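PDB 4Z9N: amino acid ABC transporter, periplasmic amino acid-binding protein from Brucella ovis, which binds glutathione and probably delivers it from the periplasm to an ABC importer. Local coordinates for residues Cys23-Ala33 / Trp41-Cys49; Pro67-Thr75 / Cys136-Glu144. All blocks are in the same frame, centred on the assembly; numbering follows the deposited sequence. Where two conformers were deposited one is given.

Contact 1 (23-33 with 41-49) lies within one lobe of the binding protein, where the strand 21-25 and the loop after it pack on the start of helix 44-57. Contact 2 (67-75 with 136-144) instead spans the cleft, bringing together pieces of two lobes. Both are buried; contact 1 lies nearer the centre of the chain (about 8 against 15 Å between centres) and is mostly apolar, with backbone carbonyls meeting a helix start; contact 2 is smaller, largely polar and partly held through the ligand, with Lys71 at its exposed margin. They meet where Val25 O lies 2.8 Å from Leu68 N, a probable hydrogen bond, and Thr27 packs on Leu68 and Asn69. Both contribute glutathione-binding residues.

Contact 1: residues Cys23-Ala33 / Trp41-Cys49; sequences CGVNTGLLGFA and WSGFDVDYC. With GSH (glutathione), chain U.
Val25 splits its two methyls between separate partners: with chi1 at -61°, CG1 lies anti to the carbonyl carbon and reaches Cys49 SG at 3.8 Å, while CG2 turns to Trp41. There CG2 sits over the face of the indole, 4.0 Å from the centroid of its six-membered ring, as a CH-pi contact. Cys23 continues this apolar layer beneath helix 44-57; its SG is 3.6 Å from Cys49 SG, too far for a disulfide, so the two sulfurs meet as packing groups. Farther along, Ala33 CB fits against Val46 CG2.

At the helix start, with Gly43 at the N-cap position, Gly31 and Phe32 present two carbonyls. Gly31 O takes Phe44 N at 2.8 Å. Phe32 O receives two weak bonds, from Asp45 N at 3.0 Å and from Val46 N at 3.3 Å. Gly43 CA also approaches Phe32 O in a CA-H...O contact. The Phe32 and Phe44 side chains run alongside each other, their rings inclined at 57°. Phe44 CB lies over one face of the Phe32 ring, and Asp45 OD2 lies at its edge; that carboxylate is gripped by Asn88 N and Asn107 ND2.

Nearer the strand, Asn26 OD1 accepts Gly28 N on a lone pair in an Asx turn. With CG anti to the backbone N (chi1 -155°), Asn26 turns its amide so that ND2 gives a 2.8 Å bond to glutathione O2. Thr27 OG1 adds a 2.6 Å bond to O31 of the glycyl carboxylate. One loop therefore offers carbonyls to the first backbone NH groups of helix 44-57, firmly at Phe44 and weakly at Asp45 and Val46, and meets the ligand through its side chains, with apolar contacts joining strand to helix behind it.

Contact 2: residues Pro67-Thr75 / Cys136-Glu144; sequences PLNAKERFT and CVQAGTTTE. With GSH (glutathione), chain U.
The ligand cleft of a periplasmic binding protein closes here: the loop leading into helix 73-78 on one lobe meets the turn between strand 134-138 and helix 142-153 on the other, with glutathione between them. Arg73 carries the contact. Its NH2 donates to Gly140 O across the cleft at 2.9 Å, the oxygen lying in the guanidinium plane, while NE is held by Ala70 O within its own loop. NH1 bonds O12 and NH2, besides Gly140 O, bonds O11 of the alpha-carboxylate of the gamma-glutamyl residue, a two-pronged grip; Thr89 OG1 also partners NH1. Phe74 CZ lies over one guanidinium face and glutathione OE1 over the opposite one, both toward the rim. Thr142 N, next to the N-cap residue Thr141, donates to O11 at 2.9 Å. At the glycyl end, Gln138 uses both amide atoms: OE1 takes N3, and NE2 gives to O32 at 2.8 Å. Beside these polar links Ala70 CB packs on Ala139 O and Thr141 CG2. At the margin Lys71 lays CE against Ala139 CB and forms a salt bridge with Glu164. A water links the two segments, donating to Ala70 O at 2.8 Å and to Gly140 O at 3.1 Å.

Contact 1: residues Cys23-Ala33 / Trp41-Cys49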
loop_
_atom_site.group_PDB
_atom_site.type_symbol
_atom_site.label_atom_id
_atom_site.label_comp_id
_atom_site.label_asym_id
_atom_site.label_seq_id
_atom_site.Cartn_x
_atom_site.Cartn_y
_atom_site.Cartn_z
ATOM N N CYS D 23 -9.983 21.238 1.237
ATOM C CA CYS D 23 -8.756 20.496 0.883
ATOM C C CYS D 23 -7.474 21.322 0.871
ATOM O O CYS D 23 -7.437 22.430 0.318
ATOM C CB CYS D 23 -8.916 19.870 -0.498
ATOM S SG CYS D 23 -10.258 18.691 -0.610
ATOM N N GLY D 24 -6.412 20.778 1.454
ATOM C CA GLY D 24 -5.109 21.399 1.319
ATOM C C GLY D 24 -4.425 20.976 0.025
ATOM O O GLY D 24 -4.215 19.777 -0.207
ATOM N N VAL D 25 -4.070 21.948 -0.817
ATOM C CA VAL D 25 -3.439 21.660 -2.106
ATOM C C VAL D 25 -2.219 22.548 -2.327
ATOM O O VAL D 25 -1.875 23.369 -1.477
ATOM C CB VAL D 25 -4.439 21.809 -3.278
ATOM C CG1 VAL D 25 -5.602 20.830 -3.126
ATOM C CG2 VAL D 25 -4.973 23.231 -3.367
ATOM N N ASN D 26 -1.578 22.366 -3.480
ATOM C CA ASN D 26 -0.369 23.098 -3.830
ATOM C C ASN D 26 -0.673 24.586 -4.046
ATOM O O ASN D 26 -1.821 24.956 -4.311
ATOM C CB ASN D 26 0.258 22.489 -5.088
ATOM C CG ASN D 26 1.741 22.748 -5.173
ATOM O OD1 ASN D 26 2.159 23.874 -5.477
ATOM N ND2 ASN D 26 2.555 21.707 -4.937
ATOM N N THR D 27 0.331 25.451 -3.911
ATOM C CA THR D 27 0.113 26.854 -4.279
ATOM C C THR D 27 0.032 26.997 -5.802
ATOM O O THR D 27 -0.579 27.936 -6.317
ATOM C CB THR D 27 1.216 27.774 -3.749
ATOM O OG1 THR D 27 2.466 27.375 -4.312
ATOM C CG2 THR D 27 1.290 27.683 -2.244
ATOM N N GLY D 28 0.665 26.083 -6.523
ATOM C CA GLY D 28 0.668 26.156 -7.973
ATOM C C GLY D 28 1.728 25.303 -8.636
ATOM O O GLY D 28 2.884 25.718 -8.779
ATOM N N LEU D 29 1.321 24.114 -9.059
ATOM C CA LEU D 29 2.211 23.146 -9.695
ATOM C C LEU D 29 1.482 22.530 -10.883
ATOM O O LEU D 29 0.501 21.804 -10.699
ATOM C CB LEU D 29 2.646 22.066 -8.690
ATOM C CG LEU D 29 3.549 20.966 -9.230
ATOM C CD1 LEU D 29 4.809 21.573 -9.809
ATOM C CD2 LEU D 29 3.891 19.950 -8.135
ATOM N N LEU D 30 1.941 22.841 -12.097
ATOM C CA LEU D 30 1.235 22.423 -13.306
ATOM C C LEU D 30 1.110 20.912 -13.351
ATOM O O LEU D 30 2.084 20.196 -13.128
ATOM C CB LEU D 30 1.942 22.938 -14.565
ATOM C CG LEU D 30 1.882 24.452 -14.780
ATOM C CD1 LEU D 30 2.806 24.899 -15.909
ATOM C CD2 LEU D 30 0.447 24.901 -15.053
ATOM N N GLY D 31 -0.099 20.435 -13.628
ATOM C CA GLY D 31 -0.346 19.009 -13.740
ATOM C C GLY D 31 -0.879 18.428 -12.452
ATOM O O GLY D 31 -1.642 17.472 -12.462
ATOM N N PHE D 32 -0.499 19.028 -11.330
ATOM C CA PHE D 32 -0.902 18.491 -10.047
ATOM C C PHE D 32 -1.930 19.354 -9.323
ATOM O O PHE D 32 -2.933 18.834 -8.851
ATOM C CB PHE D 32 0.339 18.257 -9.193
ATOM C CG PHE D 32 0.992 16.961 -9.516
ATOM C CD1 PHE D 32 1.823 16.851 -10.623
ATOM C CD2 PHE D 32 0.676 15.821 -8.800
ATOM C CE1 PHE D 32 2.397 15.632 -10.953
ATOM C CE2 PHE D 32 1.238 14.593 -9.131
ATOM C CZ PHE D 32 2.096 14.504 -10.215
ATOM N N ALA D 33 -1.688 20.657 -9.233
ATOM C CA ALA D 33 -2.667 21.553 -8.622
ATOM C C ALA D 33 -2.326 22.982 -8.960
ATOM O O ALA D 33 -1.302 23.511 -8.519
ATOM C CB ALA D 33 -2.721 21.374 -7.116
ATOM N N TRP D 41 -9.604 25.568 -9.853
ATOM C CA TRP D 41 -8.484 24.651 -9.692
ATOM C C TRP D 41 -8.567 23.428 -10.602
ATOM O O TRP D 41 -9.646 22.892 -10.848
ATOM C CB TRP D 41 -8.390 24.199 -8.230
ATOM C CG TRP D 41 -7.905 25.287 -7.316
ATOM C CD1 TRP D 41 -8.651 26.291 -6.748
ATOM C CD2 TRP D 41 -6.557 25.494 -6.885
ATOM N NE1 TRP D 41 -7.838 27.102 -5.978
ATOM C CE2 TRP D 41 -6.552 26.632 -6.048
ATOM C CE3 TRP D 41 -5.350 24.818 -7.117
ATOM C CZ2 TRP D 41 -5.383 27.114 -5.449
ATOM C CZ3 TRP D 41 -4.192 25.298 -6.516
ATOM C CH2 TRP D 41 -4.218 26.437 -5.699
ATOM N N SER D 42 -7.410 22.994 -11.093
ATOM C CA SER D 42 -7.316 21.750 -11.843
ATOM C C SER D 42 -5.981 21.075 -11.546
ATOM O O SER D 42 -5.054 21.706 -11.023
ATOM C CB SER D 42 -7.464 21.994 -13.347
ATOM O OG SER D 42 -6.366 22.731 -13.852
ATOM N N GLY D 43 -5.893 19.797 -11.892
ATOM C CA GLY D 43 -4.698 19.007 -11.645
ATOM C C GLY D 43 -4.986 17.597 -11.130
ATOM O O GLY D 43 -6.125 17.260 -10.791
ATOM N N PHE D 44 -3.939 16.777 -11.076
ATOM C CA PHE D 44 -4.027 15.375 -10.651
ATOM C C PHE D 44 -4.468 15.267 -9.186
ATOM O O PHE D 44 -5.415 14.538 -8.869
ATOM C CB PHE D 44 -2.667 14.688 -10.861
ATOM C CG PHE D 44 -2.637 13.218 -10.504
ATOM C CD1 PHE D 44 -2.963 12.251 -11.445
ATOM C CD2 PHE D 44 -2.234 12.806 -9.234
ATOM C CE1 PHE D 44 -2.918 10.892 -11.124
ATOM C CE2 PHE D 44 -2.178 11.437 -8.909
ATOM C CZ PHE D 44 -2.523 10.489 -9.861
ATOM N N ASP D 45 -3.791 15.998 -8.298
ATOM C CA ASP D 45 -4.189 15.999 -6.891
ATOM C C ASP D 45 -5.527 16.721 -6.716
ATOM O O ASP D 45 -6.336 16.324 -5.889
ATOM C CB ASP D 45 -3.118 16.646 -6.007
ATOM C CG ASP D 45 -1.959 15.709 -5.708
ATOM O OD1 ASP D 45 -2.141 14.483 -5.872
ATOM O OD2 ASP D 45 -0.872 16.204 -5.302
ATOM N N VAL D 46 -5.759 17.783 -7.487
ATOM C CA VAL D 46 -7.061 18.449 -7.443
ATOM C C VAL D 46 -8.197 17.468 -7.752
ATOM O O VAL D 46 -9.218 17.442 -7.051
ATOM C CB VAL D 46 -7.101 19.651 -8.401
ATOM C CG1 VAL D 46 -8.548 20.065 -8.694
ATOM C CG2 VAL D 46 -6.309 20.823 -7.789
ATOM N N ASP D 47 -8.028 16.653 -8.792
ATOM C CA ASP D 47 -9.091 15.716 -9.154
ATOM C C ASP D 47 -9.317 14.681 -8.044
ATOM O O ASP D 47 -10.437 14.200 -7.849
ATOM C CB ASP D 47 -8.794 14.991 -10.479
ATOM C CG ASP D 47 -9.117 15.837 -11.706
ATOM O OD1 ASP D 47 -8.659 15.466 -12.808
ATOM O OD2 ASP D 47 -9.799 16.883 -11.571
ATOM N N TYR D 48 -8.257 14.329 -7.323
ATOM C CA TYR D 48 -8.399 13.406 -6.195
ATOM C C TYR D 48 -9.284 14.037 -5.119
ATOM O O TYR D 48 -10.125 13.366 -4.526
ATOM C CB TYR D 48 -7.028 13.021 -5.614
ATOM C CG TYR D 48 -6.660 11.584 -5.931
ATOM C CD1 TYR D 48 -6.122 11.239 -7.172
ATOM C CD2 TYR D 48 -6.901 10.567 -5.015
ATOM C CE1 TYR D 48 -5.816 9.928 -7.479
ATOM C CE2 TYR D 48 -6.608 9.236 -5.327
ATOM C CZ TYR D 48 -6.064 8.935 -6.558
ATOM O OH TYR D 48 -5.753 7.623 -6.859
ATOM N N CYS D 49 -9.084 15.326 -4.867
ATOM C CA CYS D 49 -9.960 16.070 -3.955
ATOM C C CYS D 49 -11.398 16.036 -4.424
ATOM O O CYS D 49 -12.325 15.814 -3.639
ATOM C CB CYS D 49 -9.530 17.525 -3.838
ATOM S SG CYS D 49 -7.904 17.767 -3.149
HETATM N N1 GSH U . 7.338 15.322 -2.058
HETATM C CA1 GSH U . 8.279 16.208 -1.371
HETATM C C1 GSH U . 7.847 16.335 0.088
HETATM O O11 GSH U . 8.603 16.938 0.900
HETATM O O12 GSH U . 6.748 15.856 0.482
HETATM C CB1 GSH U . 8.302 17.616 -1.989
HETATM C CG1 GSH U . 6.889 18.224 -1.897
HETATM C CD1 GSH U . 6.964 19.701 -2.270
HETATM O OE1 GSH U . 6.579 20.555 -1.533
HETATM N N2 GSH U . 7.511 20.044 -3.560
HETATM C CA2 GSH U . 7.604 21.452 -3.900
HETATM C C2 GSH U . 6.226 22.127 -3.964
HETATM O O2 GSH U . 5.203 21.532 -4.080
HETATM C CB2 GSH U . 8.437 21.641 -5.173
HETATM S SG2 GSH U . 7.578 21.043 -6.655
HETATM N N3 GSH U . 6.208 23.567 -3.821
HETATM C CA3 GSH U . 4.957 24.274 -3.861
HETATM C C3 GSH U . 4.875 25.181 -2.632
HETATM O O31 GSH U . 3.978 26.063 -2.593
HETATM O O32 GSH U . 5.683 25.037 -1.664
HETATM O O HOH W 1 -2.586 21.736 -13.499
#

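Contact 2: residues Pro67-Thr75 / Cys136-Glu144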
loop_
_atom_site.group_PDB
_atom_site.type_symbol
_atom_site.label_atom_id
_atom_site.label_comp_id
_atom_site.label_asym_id
_atom_site.label_seq_id
_atom_site.Cartn_x
_atom_site.Cartn_y
_atom_site.Cartn_z
ATOM N N PRO D 67 -4.608 26.697 -0.708
ATOM C CA PRO D 67 -3.223 26.559 -1.176
ATOM C C PRO D 67 -2.246 26.634 -0.006
ATOM O O PRO D 67 -2.407 27.489 0.862
ATOM C CB PRO D 67 -3.045 27.742 -2.126
ATOM C CG PRO D 67 -4.032 28.765 -1.636
ATOM C CD PRO D 67 -5.216 27.974 -1.118
ATOM N N LEU D 68 -1.267 25.727 0.001
ATOM C CA LEU D 68 -0.302 25.575 1.084
ATOM C C LEU D 68 1.137 25.378 0.581
ATOM O O LEU D 68 1.401 24.499 -0.237
ATOM C CB LEU D 68 -0.711 24.397 1.991
ATOM C CG LEU D 68 -2.116 24.409 2.603
ATOM C CD1 LEU D 68 -2.571 23.053 3.124
ATOM C CD2 LEU D 68 -2.112 25.419 3.744
ATOM N N ASN D 69 2.074 26.186 1.077
ATOM C CA ASN D 69 3.469 25.965 0.705
ATOM C C ASN D 69 4.025 24.808 1.532
ATOM O O ASN D 69 3.335 24.264 2.406
ATOM C CB ASN D 69 4.315 27.255 0.852
ATOM C CG ASN D 69 4.528 27.695 2.292
ATOM O OD1 ASN D 69 4.725 26.888 3.186
ATOM N ND2 ASN D 69 4.496 29.015 2.513
ATOM N N ALA D 70 5.263 24.420 1.248
ATOM C CA ALA D 70 5.817 23.185 1.791
ATOM C C ALA D 70 5.889 23.219 3.317
ATOM O O ALA D 70 5.858 22.177 3.985
ATOM C CB ALA D 70 7.197 22.933 1.200
ATOM N N LYS D 71 5.989 24.429 3.859
ATOM C CA LYS D 71 6.172 24.615 5.293
ATOM C C LYS D 71 4.879 24.729 6.111
ATOM O O LYS D 71 4.888 24.497 7.313
ATOM C CB LYS D 71 7.027 25.849 5.532
ATOM C CG LYS D 71 8.498 25.605 5.299
ATOM C CD LYS D 71 9.310 26.827 5.685
ATOM C CE LYS D 71 10.658 26.411 6.249
ATOM N NZ LYS D 71 11.390 27.577 6.813
ATOM N N GLU D 72 3.768 25.082 5.481
ATOM C CA GLU D 72 2.549 25.281 6.252
ATOM C C GLU D 72 1.557 24.130 6.070
ATOM O O GLU D 72 0.530 24.080 6.741
ATOM C CB GLU D 72 1.901 26.611 5.866
ATOM C CG GLU D 72 1.461 26.661 4.431
ATOM C CD GLU D 72 1.274 28.082 3.912
ATOM O OE1 GLU D 72 1.291 29.036 4.716
ATOM O OE2 GLU D 72 1.106 28.238 2.689
ATOM N N ARG D 73 1.869 23.195 5.179
ATOM C CA ARG D 73 0.893 22.162 4.811
ATOM C C ARG D 73 0.495 21.243 5.975
ATOM O O ARG D 73 -0.680 20.890 6.120
ATOM C CB ARG D 73 1.424 21.319 3.642
ATOM C CG ARG D 73 2.825 20.723 3.883
ATOM C CD ARG D 73 3.355 19.944 2.674
ATOM N NE ARG D 73 4.818 19.842 2.741
ATOM C CZ ARG D 73 5.560 18.929 2.116
ATOM N NH1 ARG D 73 4.995 17.971 1.380
ATOM N NH2 ARG D 73 6.881 18.964 2.246
ATOM N N PHE D 74 1.448 20.843 6.816
ATOM C CA PHE D 74 1.080 19.898 7.876
ATOM C C PHE D 74 0.290 20.609 8.992
ATOM O O PHE D 74 -0.653 20.041 9.543
ATOM C CB PHE D 74 2.329 19.190 8.424
ATOM C CG PHE D 74 3.070 18.419 7.377
ATOM C CD1 PHE D 74 2.474 17.329 6.757
ATOM C CD2 PHE D 74 4.330 18.838 6.957
ATOM C CE1 PHE D 74 3.137 16.619 5.761
ATOM C CE2 PHE D 74 5.011 18.148 5.969
ATOM C CZ PHE D 74 4.417 17.032 5.359
ATOM N N THR D 75 0.675 21.848 9.296
ATOM C CA THR D 75 0.011 22.630 10.335
ATOM C C THR D 75 -1.464 22.826 9.986
ATOM O O THR D 75 -2.341 22.692 10.839
ATOM C CB THR D 75 0.679 24.004 10.525
ATOM O OG1 THR D 75 2.071 23.820 10.809
ATOM C CG2 THR D 75 0.025 24.760 11.671
ATOM N N CYS D 136 18.980 24.528 -6.612
ATOM C CA CYS D 136 17.896 25.099 -5.834
ATOM C C CYS D 136 17.001 24.001 -5.304
ATOM O O CYS D 136 16.784 22.961 -5.931
ATOM C CB CYS D 136 17.078 26.108 -6.632
ATOM S SG CYS D 136 16.139 25.418 -7.940
ATOM N N VAL D 137 16.495 24.252 -4.112
ATOM C CA VAL D 137 15.641 23.277 -3.432
ATOM C C VAL D 137 14.765 24.050 -2.446
ATOM O O VAL D 137 15.167 25.107 -1.959
ATOM C CB VAL D 137 16.479 22.187 -2.719
ATOM C CG1 VAL D 137 17.247 22.780 -1.538
ATOM C CG2 VAL D 137 15.583 21.034 -2.241
ATOM N N GLN D 138 13.575 23.532 -2.150
ATOM C CA GLN D 138 12.728 24.178 -1.145
ATOM C C GLN D 138 12.939 23.658 0.264
ATOM O O GLN D 138 13.145 22.470 0.477
ATOM C CB GLN D 138 11.260 24.028 -1.504
ATOM C CG GLN D 138 10.756 25.178 -2.311
ATOM C CD GLN D 138 9.288 25.046 -2.590
ATOM O OE1 GLN D 138 8.903 24.597 -3.655
ATOM N NE2 GLN D 138 8.457 25.416 -1.621
ATOM N N ALA D 139 12.893 24.580 1.216
ATOM C CA ALA D 139 12.896 24.229 2.631
ATOM C C ALA D 139 11.616 23.466 2.988
ATOM O O ALA D 139 10.579 23.619 2.323
ATOM C CB ALA D 139 13.022 25.491 3.485
ATOM N N GLY D 140 11.694 22.671 4.052
ATOM C CA GLY D 140 10.553 21.919 4.541
ATOM C C GLY D 140 10.167 20.755 3.639
ATOM O O GLY D 140 9.002 20.390 3.589
ATOM N N THR D 141 11.140 20.176 2.933
ATOM C CA THR D 141 10.880 19.032 2.054
ATOM C C THR D 141 11.779 17.833 2.342
ATOM O O THR D 141 12.879 17.973 2.887
ATOM C CB THR D 141 11.075 19.398 0.562
ATOM O OG1 THR D 141 12.442 19.790 0.341
ATOM C CG2 THR D 141 10.144 20.525 0.154
ATOM N N THR D 142 11.325 16.648 1.950
ATOM C CA THR D 142 12.204 15.480 1.912
ATOM C C THR D 142 13.387 15.760 0.977
ATOM O O THR D 142 14.518 15.336 1.213
ATOM C CB THR D 142 11.463 14.241 1.411
ATOM O OG1 THR D 142 10.794 14.579 0.191
ATOM C CG2 THR D 142 10.434 13.750 2.425
ATOM N N THR D 143 13.085 16.477 -0.101
ATOM C CA THR D 143 14.023 16.816 -1.163
ATOM C C THR D 143 15.334 17.369 -0.635
ATOM O O THR D 143 16.414 16.933 -1.038
ATOM C CB THR D 143 13.385 17.854 -2.098
ATOM O OG1 THR D 143 12.033 17.455 -2.351
ATOM C CG2 THR D 143 14.125 17.937 -3.430
ATOM N N GLU D 144 15.235 18.330 0.276
ATOM C CA GLU D 144 16.419 18.996 0.803
ATOM C C GLU D 144 17.315 18.004 1.560
ATOM O O GLU D 144 18.538 18.040 1.432
ATOM C CB GLU D 144 16.005 20.158 1.717
ATOM C CG GLU D 144 17.181 20.884 2.339
ATOM C CD GLU D 144 16.768 21.911 3.389
ATOM O OE1 GLU D 144 15.693 21.756 4.010
ATOM O OE2 GLU D 144 17.542 22.864 3.610
HETATM N N1 GSH U . 7.338 15.322 -2.058
HETATM C CA1 GSH U . 8.279 16.208 -1.371
HETATM C C1 GSH U . 7.847 16.335 0.088
HETATM O O11 GSH U . 8.603 16.938 0.900
HETATM O O12 GSH U . 6.748 15.856 0.482
HETATM C CB1 GSH U . 8.302 17.616 -1.989
HETATM C CG1 GSH U . 6.889 18.224 -1.897
HETATM C CD1 GSH U . 6.964 19.701 -2.270
HETATM O OE1 GSH U . 6.579 20.555 -1.533
HETATM N N2 GSH U . 7.511 20.044 -3.560
HETATM C CA2 GSH U . 7.604 21.452 -3.900
HETATM C C2 GSH U . 6.226 22.127 -3.964
HETATM O O2 GSH U . 5.203 21.532 -4.080
HETATM C CB2 GSH U . 8.437 21.641 -5.173
HETATM S SG2 GSH U . 7.578 21.043 -6.655
HETATM N N3 GSH U . 6.208 23.567 -3.821
HETATM C CA3 GSH U . 4.957 24.274 -3.861
HETATM C C3 GSH U . 4.875 25.181 -2.632
HETATM O O31 GSH U . 3.978 26.063 -2.593
HETATM O O32 GSH U . 5.683 25.037 -1.664
HETATM O O HOH W 2 7.298 21.044 6.039
#